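Local coordinates for protein putative polyphosphate kinase 2 (PDB 3CZP) that uses inorganic polyphosphate as the phosphate donor to convert AMP to ADP, with magnesium as cofactor, and works as a homodimer, at residues 313-321 against 479-487; 324-334 against 353-364. One frame throughout, in Å; residues are numbered along the deposited sequence.

Interaction 1 of 2, residues 313-321 against 479-487; sequences KGGAIRRVT and RVKVLRTIN
In this P-loop kinase fold, helix 313-321, which follows the glycine-rich loop, packs through Ala-316, Arg-319 and Val-320 against the C-terminal helix 475-496. The local axes approach to 9.1 Å and cross at -50°. Val-320 carries the apolar centre. Its CG2 lies 3.9 Å from Val-482 CG1, the two valines crossing at about a right angle, and it meets Ile-486 CD1 tip to tip, also at 3.9 Å. Earlier on the helix, Ala-316 CB touches Val-482 CG2, while the methyls of Leu-483 fit against the backbone of Arg-319 and Val-320. A water lies between Ala-316 O and Arg-479 O and probably bridges them, though its 2.5 Å distance to Ala-316 O is doubtfully short. The outer end is different: the guanidinium groups of Arg-319 and Arg-479 stack with planes 24° apart and NH2 to NH2 at 3.5 Å. A bend at chi2 (-39°) turns Arg-319 over the extended chain of Arg-479, whose CD sits 3.5 Å from Arg-319 CG. Arg-318 NH2 covers the opposite face of the Arg-319 group. The two stacked NH2 groups are both donors and cannot bond to each other; the stack keeps the N-H edges at the rims, where Arg-479 NH1 bonds to Tyr-276 OH, and the positive charge of the three arginines is probably offset in part by Asp-322, which pairs with Arg-318.

Interaction 2 of 2, residues 324-334 against 353-364; sequences LDPRQYHIVPI and HIPARRQFTIFD
Val-332 sets CG1 anti to its backbone N (chi1 -177°), and His-353 turns its ring back beside its own N, an arrangement that places that methyl over the face of the imidazole. The evidence for a CH-pi contact is direct: CG1 of Val-332 stands 3.8 Å from the centroid of the His-353 ring and 13° off its normal. The other branch, Val-332 CG2, meets Thr-361 CG2 at 3.7 Å. His-330 approaches His-353 rim to rim, its NE2 3.8 Å from His-353 ND1, with neither ring over the other's face. Five backbone hydrogen bonds join the segments in parallel register, from His-330 N to Ile-334 N. Val-332 N to Ile-362 O is short and nearly straight (2.7 Å, 173°), whereas Asp-364 N reaches Val-332 O at 3.0 Å from above the carbonyl plane. Ahead of strand 330-333, Leu-324 CD1 meets the Phe-360 ring at its edge, 3.8 Å from CD2. The Asp-364 carboxylate forms a salt bridge with Arg-70 of the second subunit. Strand 330-333 is outermost in this chain's five-stranded parallel sheet; strand 360-364 separates it from strand 300-307, and helix 313-321 covers the face bearing Ile-331 and Ile-362.

In the fold
Interaction 2 is nested inside the chain loop that interaction 1 closes, and helix 313-321 ties the two together: Val-320 CG1 rests 3.7 Å from Phe-360 CE2, and Thr-321 CG2 lies 3.6 Å from Ile-331 CD1. Interaction 1 is the more buried, joining two helices by aliphatic packing, with stacked arginines at its partly exposed margin and no direct hydrogen bond across. Interaction 2 joins neighbouring strands at the sheet border, where a ladder of five backbone hydrogen bonds, uneven in straightness, does the holding and histidines lie on the face turned from helix 313-321. Both reach the second subunit, interaction 1 by packing and interaction 2 also through a salt bridge.

Interaction 1 of 2, residues 313-321 against 479-487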
loop_
_atom_site.group_PDB
_atom_site.type_symbol
_atom_site.label_atom_id
_atom_site.label_comp_id
_atom_site.label_asym_id
_atom_site.label_seq_id
_atom_site.Cartn_x
_atom_site.Cartn_y
_atom_site.Cartn_z
ATOM N N LYS A 313 -13.747 1.026 -25.223
ATOM C CA LYS A 313 -12.565 0.508 -24.480
ATOM C C LYS A 313 -12.870 -0.763 -23.671
ATOM O O LYS A 313 -12.076 -1.704 -23.662
ATOM C CB LYS A 313 -11.967 1.571 -23.528
ATOM C CG LYS A 313 -11.115 2.646 -24.192
ATOM C CD LYS A 313 -10.720 3.722 -23.157
ATOM C CE LYS A 313 -11.867 4.767 -22.903
ATOM N NZ LYS A 313 -11.488 5.645 -21.725
ATOM N N GLY A 314 -14.001 -0.757 -22.984
ATOM C CA GLY A 314 -14.443 -1.888 -22.187
ATOM C C GLY A 314 -14.571 -3.147 -23.014
ATOM O O GLY A 314 -14.151 -4.226 -22.616
ATOM N N GLY A 315 -15.148 -2.992 -24.188
ATOM C CA GLY A 315 -15.326 -4.111 -25.069
ATOM C C GLY A 315 -14.018 -4.647 -25.590
ATOM O O GLY A 315 -13.820 -5.863 -25.585
ATOM N N ALA A 316 -13.132 -3.754 -26.053
ATOM C CA ALA A 316 -11.779 -4.189 -26.501
ATOM C C ALA A 316 -11.029 -4.867 -25.377
ATOM O O ALA A 316 -10.347 -5.872 -25.583
ATOM C CB ALA A 316 -10.943 -3.036 -27.101
ATOM N N ILE A 317 -11.130 -4.317 -24.180
ATOM C CA ILE A 317 -10.409 -4.876 -23.039
ATOM C C ILE A 317 -10.908 -6.289 -22.741
ATOM O O ILE A 317 -10.122 -7.177 -22.426
ATOM C CB ILE A 317 -10.594 -3.975 -21.775
ATOM C CG1 ILE A 317 -9.689 -2.762 -21.819
ATOM C CG2 ILE A 317 -10.370 -4.714 -20.477
ATOM C CD1 ILE A 317 -9.913 -1.822 -20.700
ATOM N N ARG A 318 -12.204 -6.508 -22.831
ATOM C CA ARG A 318 -12.716 -7.819 -22.459
ATOM C C ARG A 318 -12.377 -8.911 -23.484
ATOM O O ARG A 318 -12.287 -10.077 -23.122
ATOM C CB ARG A 318 -14.227 -7.805 -22.202
ATOM C CG ARG A 318 -14.649 -8.801 -21.052
ATOM C CD ARG A 318 -16.016 -9.366 -21.264
ATOM N NE ARG A 318 -16.071 -10.253 -22.429
ATOM C CZ ARG A 318 -17.189 -10.633 -23.041
ATOM N NH1 ARG A 318 -18.388 -10.211 -22.636
ATOM N NH2 ARG A 318 -17.119 -11.434 -24.090
ATOM N N ARG A 319 -12.229 -8.550 -24.756
ATOM C CA ARG A 319 -11.807 -9.545 -25.757
ATOM C C ARG A 319 -10.323 -9.978 -25.529
ATOM O O ARG A 319 -9.919 -11.088 -25.918
ATOM C CB ARG A 319 -12.036 -9.048 -27.179
ATOM C CG ARG A 319 -13.527 -8.803 -27.596
ATOM C CD ARG A 319 -14.431 -9.856 -27.029
ATOM N NE ARG A 319 -15.846 -9.551 -27.199
ATOM C CZ ARG A 319 -16.545 -8.677 -26.475
ATOM N NH1 ARG A 319 -15.988 -7.989 -25.491
ATOM N NH2 ARG A 319 -17.835 -8.508 -26.736
ATOM N N VAL A 320 -9.536 -9.110 -24.901
ATOM C CA VAL A 320 -8.179 -9.492 -24.448
ATOM C C VAL A 320 -8.300 -10.423 -23.243
ATOM O O VAL A 320 -7.671 -11.479 -23.202
ATOM C CB VAL A 320 -7.346 -8.231 -24.065
ATOM C CG1 VAL A 320 -5.972 -8.600 -23.391
ATOM C CG2 VAL A 320 -7.174 -7.362 -25.300
ATOM N N THR A 321 -9.111 -10.055 -22.265
ATOM C CA THR A 321 -9.202 -10.856 -21.029
ATOM C C THR A 321 -9.785 -12.232 -21.339
ATOM O O THR A 321 -9.403 -13.197 -20.694
ATOM C CB THR A 321 -10.007 -10.142 -19.842
ATOM O OG1 THR A 321 -11.337 -9.857 -20.230
ATOM C CG2 THR A 321 -9.359 -8.832 -19.421
ATOM N N ARG A 479 -11.353 -4.457 -32.054
ATOM C CA ARG A 479 -10.968 -5.555 -31.161
ATOM C C ARG A 479 -9.778 -6.386 -31.650
ATOM O O ARG A 479 -8.851 -6.693 -30.879
ATOM C CB ARG A 479 -12.147 -6.461 -30.846
ATOM C CG ARG A 479 -13.236 -5.818 -29.965
ATOM C CD ARG A 479 -14.531 -6.584 -30.146
ATOM N NE ARG A 479 -15.625 -5.949 -29.408
ATOM C CZ ARG A 479 -16.903 -6.338 -29.499
ATOM N NH1 ARG A 479 -17.234 -7.375 -30.257
ATOM N NH2 ARG A 479 -17.854 -5.711 -28.810
ATOM N N VAL A 480 -9.808 -6.764 -32.919
ATOM C CA VAL A 480 -8.761 -7.610 -33.491
ATOM C C VAL A 480 -7.447 -6.853 -33.563
ATOM O O VAL A 480 -6.407 -7.384 -33.250
ATOM C CB VAL A 480 -9.192 -8.166 -34.891
ATOM C CG1 VAL A 480 -8.057 -8.933 -35.519
ATOM C CG2 VAL A 480 -10.479 -9.028 -34.715
ATOM N N LYS A 481 -7.498 -5.590 -33.945
ATOM C CA LYS A 481 -6.307 -4.743 -33.983
ATOM C C LYS A 481 -5.621 -4.603 -32.590
ATOM O O LYS A 481 -4.395 -4.695 -32.469
ATOM C CB LYS A 481 -6.676 -3.381 -34.570
ATOM C CG LYS A 481 -5.555 -2.401 -34.600
ATOM C CD LYS A 481 -5.850 -1.206 -35.460
ATOM C CE LYS A 481 -4.576 -0.343 -35.686
ATOM N NZ LYS A 481 -4.683 0.544 -36.882
ATOM N N VAL A 482 -6.425 -4.471 -31.541
ATOM C CA VAL A 482 -5.909 -4.378 -30.172
ATOM C C VAL A 482 -5.161 -5.661 -29.823
ATOM O O VAL A 482 -4.003 -5.631 -29.377
ATOM C CB VAL A 482 -7.074 -4.100 -29.136
ATOM C CG1 VAL A 482 -6.624 -4.423 -27.740
ATOM C CG2 VAL A 482 -7.564 -2.622 -29.218
ATOM N N LEU A 483 -5.818 -6.791 -30.057
ATOM C CA LEU A 483 -5.206 -8.078 -29.761
ATOM C C LEU A 483 -3.943 -8.251 -30.625
ATOM O O LEU A 483 -2.880 -8.558 -30.103
ATOM C CB LEU A 483 -6.184 -9.228 -29.998
ATOM C CG LEU A 483 -7.097 -9.646 -28.832
ATOM C CD1 LEU A 483 -8.369 -10.217 -29.406
ATOM C CD2 LEU A 483 -6.426 -10.659 -27.920
ATOM N N ARG A 484 -4.046 -7.996 -31.924
ATOM C CA ARG A 484 -2.885 -8.212 -32.805
ATOM C C ARG A 484 -1.660 -7.379 -32.391
ATOM O O ARG A 484 -0.537 -7.853 -32.462
ATOM C CB ARG A 484 -3.223 -7.883 -34.211
ATOM C CG ARG A 484 -2.207 -8.359 -35.226
ATOM C CD ARG A 484 -2.693 -8.036 -36.620
ATOM N NE ARG A 484 -3.724 -8.931 -37.128
ATOM C CZ ARG A 484 -4.967 -8.575 -37.494
ATOM N NH1 ARG A 484 -5.786 -9.487 -37.992
ATOM N NH2 ARG A 484 -5.417 -7.327 -37.314
ATOM N N THR A 485 -1.904 -6.139 -31.975
ATOM C CA THR A 485 -0.849 -5.254 -31.522
ATOM C C THR A 485 -0.149 -5.755 -30.271
ATOM O O THR A 485 1.102 -5.732 -30.174
ATOM C CB THR A 485 -1.362 -3.843 -31.230
ATOM O OG1 THR A 485 -2.005 -3.294 -32.386
ATOM C CG2 THR A 485 -0.177 -2.930 -30.806
ATOM N N ILE A 486 -0.932 -6.134 -29.281
ATOM C CA ILE A 486 -0.379 -6.753 -28.096
ATOM C C ILE A 486 0.541 -7.906 -28.489
ATOM O O ILE A 486 1.689 -7.926 -28.099
ATOM C CB ILE A 486 -1.477 -7.199 -27.110
ATOM C CG1 ILE A 486 -2.162 -5.954 -26.509
ATOM C CG2 ILE A 486 -0.926 -8.026 -25.955
ATOM C CD1 ILE A 486 -3.400 -6.321 -25.754
ATOM N N ASN A 487 0.025 -8.836 -29.287
ATOM C CA ASN A 487 0.759 -9.991 -29.745
ATOM C C ASN A 487 2.010 -9.626 -30.533
ATOM O O ASN A 487 3.062 -10.226 -30.312
ATOM C CB ASN A 487 -0.146 -10.878 -30.642
ATOM C CG ASN A 487 -1.311 -11.555 -29.863
ATOM O OD1 ASN A 487 -1.249 -11.710 -28.647
ATOM N ND2 ASN A 487 -2.358 -11.981 -30.588
HETATM O O HOH W 1 -10.012 -6.251 -28.014
#

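Interaction 2 of 2, residues 324-334 against 353-364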
loop_
_atom_site.group_PDB
_atom_site.type_symbol
_atom_site.label_atom_id
_atom_site.label_comp_id
_atom_site.label_asym_id
_atom_site.label_seq_id
_atom_site.Cartn_x
_atom_site.Cartn_y
_atom_site.Cartn_z
ATOM N N LEU A 324 -7.493 -15.120 -21.716
ATOM C CA LEU A 324 -6.685 -15.602 -20.597
ATOM C C LEU A 324 -7.468 -16.003 -19.344
ATOM O O LEU A 324 -8.670 -15.792 -19.240
ATOM C CB LEU A 324 -5.665 -14.530 -20.213
ATOM C CG LEU A 324 -4.812 -13.868 -21.290
ATOM C CD1 LEU A 324 -4.322 -12.527 -20.767
ATOM C CD2 LEU A 324 -3.671 -14.733 -21.800
ATOM N N ASP A 325 -6.762 -16.591 -18.388
ATOM C CA ASP A 325 -7.327 -16.891 -17.076
ATOM C C ASP A 325 -7.257 -15.588 -16.241
ATOM O O ASP A 325 -6.347 -14.792 -16.419
ATOM C CB ASP A 325 -6.546 -18.054 -16.441
ATOM C CG ASP A 325 -7.103 -18.477 -15.093
ATOM O OD1 ASP A 325 -7.017 -17.693 -14.120
ATOM O OD2 ASP A 325 -7.597 -19.615 -14.991
ATOM N N PRO A 326 -8.255 -15.324 -15.383
ATOM C CA PRO A 326 -8.159 -14.076 -14.604
ATOM C C PRO A 326 -6.999 -13.966 -13.629
ATOM O O PRO A 326 -6.658 -12.889 -13.244
ATOM C CB PRO A 326 -9.511 -14.005 -13.872
ATOM C CG PRO A 326 -10.364 -14.909 -14.586
ATOM C CD PRO A 326 -9.521 -16.010 -15.118
ATOM N N ARG A 327 -6.412 -15.065 -13.202
ATOM C CA ARG A 327 -5.179 -15.029 -12.400
ATOM C C ARG A 327 -3.993 -14.504 -13.180
ATOM O O ARG A 327 -2.973 -14.206 -12.589
ATOM C CB ARG A 327 -4.854 -16.429 -11.839
ATOM C CG ARG A 327 -5.885 -16.880 -10.792
ATOM C CD ARG A 327 -5.808 -18.350 -10.499
ATOM N NE ARG A 327 -6.369 -19.127 -11.598
ATOM C CZ ARG A 327 -6.624 -20.432 -11.540
ATOM N NH1 ARG A 327 -6.377 -21.109 -10.422
ATOM N NH2 ARG A 327 -7.138 -21.067 -12.596
ATOM N N GLN A 328 -4.139 -14.340 -14.490
ATOM C CA GLN A 328 -3.039 -13.868 -15.336
ATOM C C GLN A 328 -2.963 -12.339 -15.567
ATOM O O GLN A 328 -2.017 -11.856 -16.204
ATOM C CB GLN A 328 -3.112 -14.593 -16.675
ATOM C CG GLN A 328 -2.797 -16.087 -16.598
ATOM C CD GLN A 328 -2.930 -16.762 -17.971
ATOM O OE1 GLN A 328 -4.036 -16.942 -18.492
ATOM N NE2 GLN A 328 -1.808 -17.153 -18.545
ATOM N N TYR A 329 -3.958 -11.585 -15.105
ATOM C CA TYR A 329 -4.052 -10.185 -15.432
ATOM C C TYR A 329 -4.659 -9.440 -14.263
ATOM O O TYR A 329 -5.182 -10.057 -13.320
ATOM C CB TYR A 329 -4.789 -9.930 -16.771
ATOM C CG TYR A 329 -6.214 -10.432 -16.785
ATOM C CD1 TYR A 329 -7.204 -9.768 -16.057
ATOM C CD2 TYR A 329 -6.580 -11.580 -17.503
ATOM C CE1 TYR A 329 -8.485 -10.199 -16.047
ATOM C CE2 TYR A 329 -7.902 -12.033 -17.488
ATOM C CZ TYR A 329 -8.839 -11.339 -16.773
ATOM O OH TYR A 329 -10.131 -11.748 -16.698
ATOM N N HIS A 330 -4.513 -8.108 -14.319
ATOM C CA HIS A 330 -4.996 -7.177 -13.296
ATOM C C HIS A 330 -5.458 -5.954 -14.064
ATOM O O HIS A 330 -4.654 -5.359 -14.766
ATOM C CB HIS A 330 -3.858 -6.834 -12.347
ATOM C CG HIS A 330 -4.199 -5.782 -11.327
ATOM N ND1 HIS A 330 -5.365 -5.811 -10.578
ATOM C CD2 HIS A 330 -3.499 -4.709 -10.888
ATOM C CE1 HIS A 330 -5.368 -4.796 -9.733
ATOM N NE2 HIS A 330 -4.251 -4.104 -9.903
ATOM N N ILE A 331 -6.751 -5.623 -14.011
ATOM C CA ILE A 331 -7.259 -4.459 -14.702
ATOM C C ILE A 331 -7.454 -3.339 -13.690
ATOM O O ILE A 331 -8.063 -3.558 -12.629
ATOM C CB ILE A 331 -8.584 -4.745 -15.388
ATOM C CG1 ILE A 331 -8.477 -5.982 -16.312
ATOM C CG2 ILE A 331 -9.059 -3.517 -16.146
ATOM C CD1 ILE A 331 -9.828 -6.351 -16.884
ATOM N N VAL A 332 -6.941 -2.146 -14.025
ATOM C CA VAL A 332 -7.024 -0.948 -13.184
ATOM C C VAL A 332 -7.826 0.129 -13.898
ATOM O O VAL A 332 -7.321 0.749 -14.813
ATOM C CB VAL A 332 -5.651 -0.344 -12.925
ATOM C CG1 VAL A 332 -5.750 0.893 -11.951
ATOM C CG2 VAL A 332 -4.706 -1.433 -12.444
ATOM N N PRO A 333 -9.064 0.347 -13.489
ATOM C CA PRO A 333 -9.856 1.421 -14.072
ATOM C C PRO A 333 -9.501 2.740 -13.391
ATOM O O PRO A 333 -9.687 2.897 -12.199
ATOM C CB PRO A 333 -11.287 0.940 -13.833
ATOM C CG PRO A 333 -11.218 0.122 -12.583
ATOM C CD PRO A 333 -9.834 -0.450 -12.531
ATOM N N ILE A 334 -8.902 3.668 -14.117
ATOM C CA ILE A 334 -8.311 4.832 -13.450
ATOM C C ILE A 334 -9.428 5.845 -13.381
ATOM O O ILE A 334 -10.025 6.094 -14.396
ATOM C CB ILE A 334 -7.099 5.378 -14.232
ATOM C CG1 ILE A 334 -5.904 4.405 -14.071
ATOM C CG2 ILE A 334 -6.778 6.790 -13.837
ATOM C CD1 ILE A 334 -5.380 4.234 -12.663
ATOM N N HIS A 353 0.604 0.484 -9.212
ATOM C CA HIS A 353 -0.013 -0.560 -9.989
ATOM C C HIS A 353 0.852 -1.257 -11.005
ATOM O O HIS A 353 0.330 -2.069 -11.766
ATOM C CB HIS A 353 -1.215 0.016 -10.749
ATOM C CG HIS A 353 -2.337 0.362 -9.856
ATOM N ND1 HIS A 353 -2.984 -0.578 -9.096
ATOM C CD2 HIS A 353 -2.897 1.557 -9.555
ATOM C CE1 HIS A 353 -3.906 0.020 -8.363
ATOM N NE2 HIS A 353 -3.889 1.314 -8.643
ATOM N N ILE A 354 2.151 -0.984 -11.035
ATOM C CA ILE A 354 3.012 -1.579 -12.074
ATOM C C ILE A 354 3.182 -3.048 -11.812
ATOM O O ILE A 354 3.382 -3.447 -10.684
ATOM C CB ILE A 354 4.353 -0.856 -12.115
ATOM C CG1 ILE A 354 4.151 0.525 -12.776
ATOM C CG2 ILE A 354 5.458 -1.717 -12.733
ATOM C CD1 ILE A 354 3.812 0.456 -14.236
ATOM N N PRO A 355 3.123 -3.882 -12.868
ATOM C CA PRO A 355 3.198 -5.325 -12.615
ATOM C C PRO A 355 4.569 -5.857 -12.207
ATOM O O PRO A 355 5.602 -5.342 -12.629
ATOM C CB PRO A 355 2.699 -5.933 -13.945
ATOM C CG PRO A 355 3.022 -4.896 -14.967
ATOM C CD PRO A 355 2.869 -3.575 -14.289
ATOM N N ALA A 356 4.578 -6.853 -11.338
ATOM C CA ALA A 356 5.757 -7.678 -11.151
ATOM C C ALA A 356 6.066 -8.472 -12.443
ATOM O O ALA A 356 5.226 -8.601 -13.330
ATOM C CB ALA A 356 5.549 -8.607 -10.020
ATOM N N ARG A 357 7.234 -9.074 -12.499
ATOM C CA ARG A 357 7.571 -9.953 -13.608
ATOM C C ARG A 357 6.517 -11.046 -13.779
ATOM O O ARG A 357 6.018 -11.607 -12.817
ATOM C CB ARG A 357 8.914 -10.628 -13.390
ATOM C CG ARG A 357 10.091 -9.675 -13.554
ATOM C CD ARG A 357 10.817 -9.961 -14.854
ATOM N NE ARG A 357 11.958 -9.067 -14.990
ATOM C CZ ARG A 357 13.240 -9.419 -14.917
ATOM N NH1 ARG A 357 13.613 -10.702 -14.745
ATOM N NH2 ARG A 357 14.160 -8.457 -15.049
ATOM N N ARG A 358 6.234 -11.343 -15.040
ATOM C CA ARG A 358 5.273 -12.342 -15.463
ATOM C C ARG A 358 3.834 -11.903 -15.319
ATOM O O ARG A 358 2.982 -12.675 -15.597
ATOM C CB ARG A 358 5.489 -13.661 -14.738
ATOM C CG ARG A 358 5.190 -14.846 -15.616
ATOM C CD ARG A 358 5.841 -16.036 -15.007
ATOM N NE ARG A 358 5.201 -17.260 -15.460
ATOM C CZ ARG A 358 4.803 -18.237 -14.649
ATOM N NH1 ARG A 358 4.982 -18.136 -13.320
ATOM N NH2 ARG A 358 4.235 -19.324 -15.164
ATOM N N GLN A 359 3.569 -10.660 -14.927
ATOM C CA GLN A 359 2.198 -10.188 -14.754
ATOM C C GLN A 359 1.804 -9.294 -15.933
ATOM O O GLN A 359 2.652 -8.847 -16.727
ATOM C CB GLN A 359 1.996 -9.415 -13.421
ATOM C CG GLN A 359 2.291 -10.183 -12.136
ATOM C CD GLN A 359 2.038 -9.360 -10.813
ATOM O OE1 GLN A 359 1.967 -8.121 -10.806
ATOM N NE2 GLN A 359 1.868 -10.080 -9.708
ATOM N N PHE A 360 0.504 -9.016 -16.015
ATOM C CA PHE A 360 -0.095 -8.249 -17.123
ATOM C C PHE A 360 -1.082 -7.275 -16.520
ATOM O O PHE A 360 -2.003 -7.684 -15.880
ATOM C CB PHE A 360 -0.799 -9.240 -18.076
ATOM C CG PHE A 360 -1.505 -8.621 -19.285
ATOM C CD1 PHE A 360 -1.346 -7.265 -19.655
ATOM C CD2 PHE A 360 -2.334 -9.417 -20.041
ATOM C CE1 PHE A 360 -2.004 -6.742 -20.761
ATOM C CE2 PHE A 360 -3.021 -8.906 -21.144
ATOM C CZ PHE A 360 -2.863 -7.573 -21.511
ATOM N N THR A 361 -0.847 -5.979 -16.638
ATOM C CA THR A 361 -1.743 -4.970 -16.045
ATOM C C THR A 361 -2.326 -4.188 -17.203
ATOM O O THR A 361 -1.639 -3.795 -18.130
ATOM C CB THR A 361 -1.054 -4.012 -15.088
ATOM O OG1 THR A 361 -0.447 -4.748 -14.026
ATOM C CG2 THR A 361 -2.057 -2.969 -14.533
ATOM N N ILE A 362 -3.632 -4.019 -17.154
ATOM C CA ILE A 362 -4.363 -3.259 -18.140
ATOM C C ILE A 362 -4.897 -1.976 -17.422
ATOM O O ILE A 362 -5.542 -2.066 -16.341
ATOM C CB ILE A 362 -5.539 -4.088 -18.631
ATOM C CG1 ILE A 362 -5.091 -5.428 -19.261
ATOM C CG2 ILE A 362 -6.408 -3.249 -19.583
ATOM C CD1 ILE A 362 -6.263 -6.212 -19.931
ATOM N N PHE A 363 -4.639 -0.817 -18.044
ATOM C CA PHE A 363 -5.010 0.455 -17.534
ATOM C C PHE A 363 -6.150 0.974 -18.401
ATOM O O PHE A 363 -5.979 1.318 -19.569
ATOM C CB PHE A 363 -3.832 1.423 -17.516
ATOM C CG PHE A 363 -2.816 1.142 -16.450
ATOM C CD1 PHE A 363 -3.009 1.603 -15.162
ATOM C CD2 PHE A 363 -1.682 0.370 -16.725
ATOM C CE1 PHE A 363 -2.089 1.341 -14.152
ATOM C CE2 PHE A 363 -0.722 0.111 -15.720
ATOM C CZ PHE A 363 -0.934 0.600 -14.438
ATOM N N ASP A 364 -7.324 0.989 -17.819
ATOM C CA ASP A 364 -8.453 1.619 -18.439
ATOM C C ASP A 364 -8.455 3.079 -18.029
ATOM O O ASP A 364 -8.886 3.443 -16.935
ATOM C CB ASP A 364 -9.726 0.904 -18.034
ATOM C CG ASP A 364 -10.956 1.424 -18.774
ATOM O OD1 ASP A 364 -10.853 2.332 -19.647
ATOM O OD2 ASP A 364 -12.049 0.923 -18.469
HETATM O O HOH W 2 -0.998 -10.371 -13.686
HETATM O O HOH W 3 0.358 -13.146 -16.922
HETATM O O HOH W 4 -11.681 4.446 -15.800
#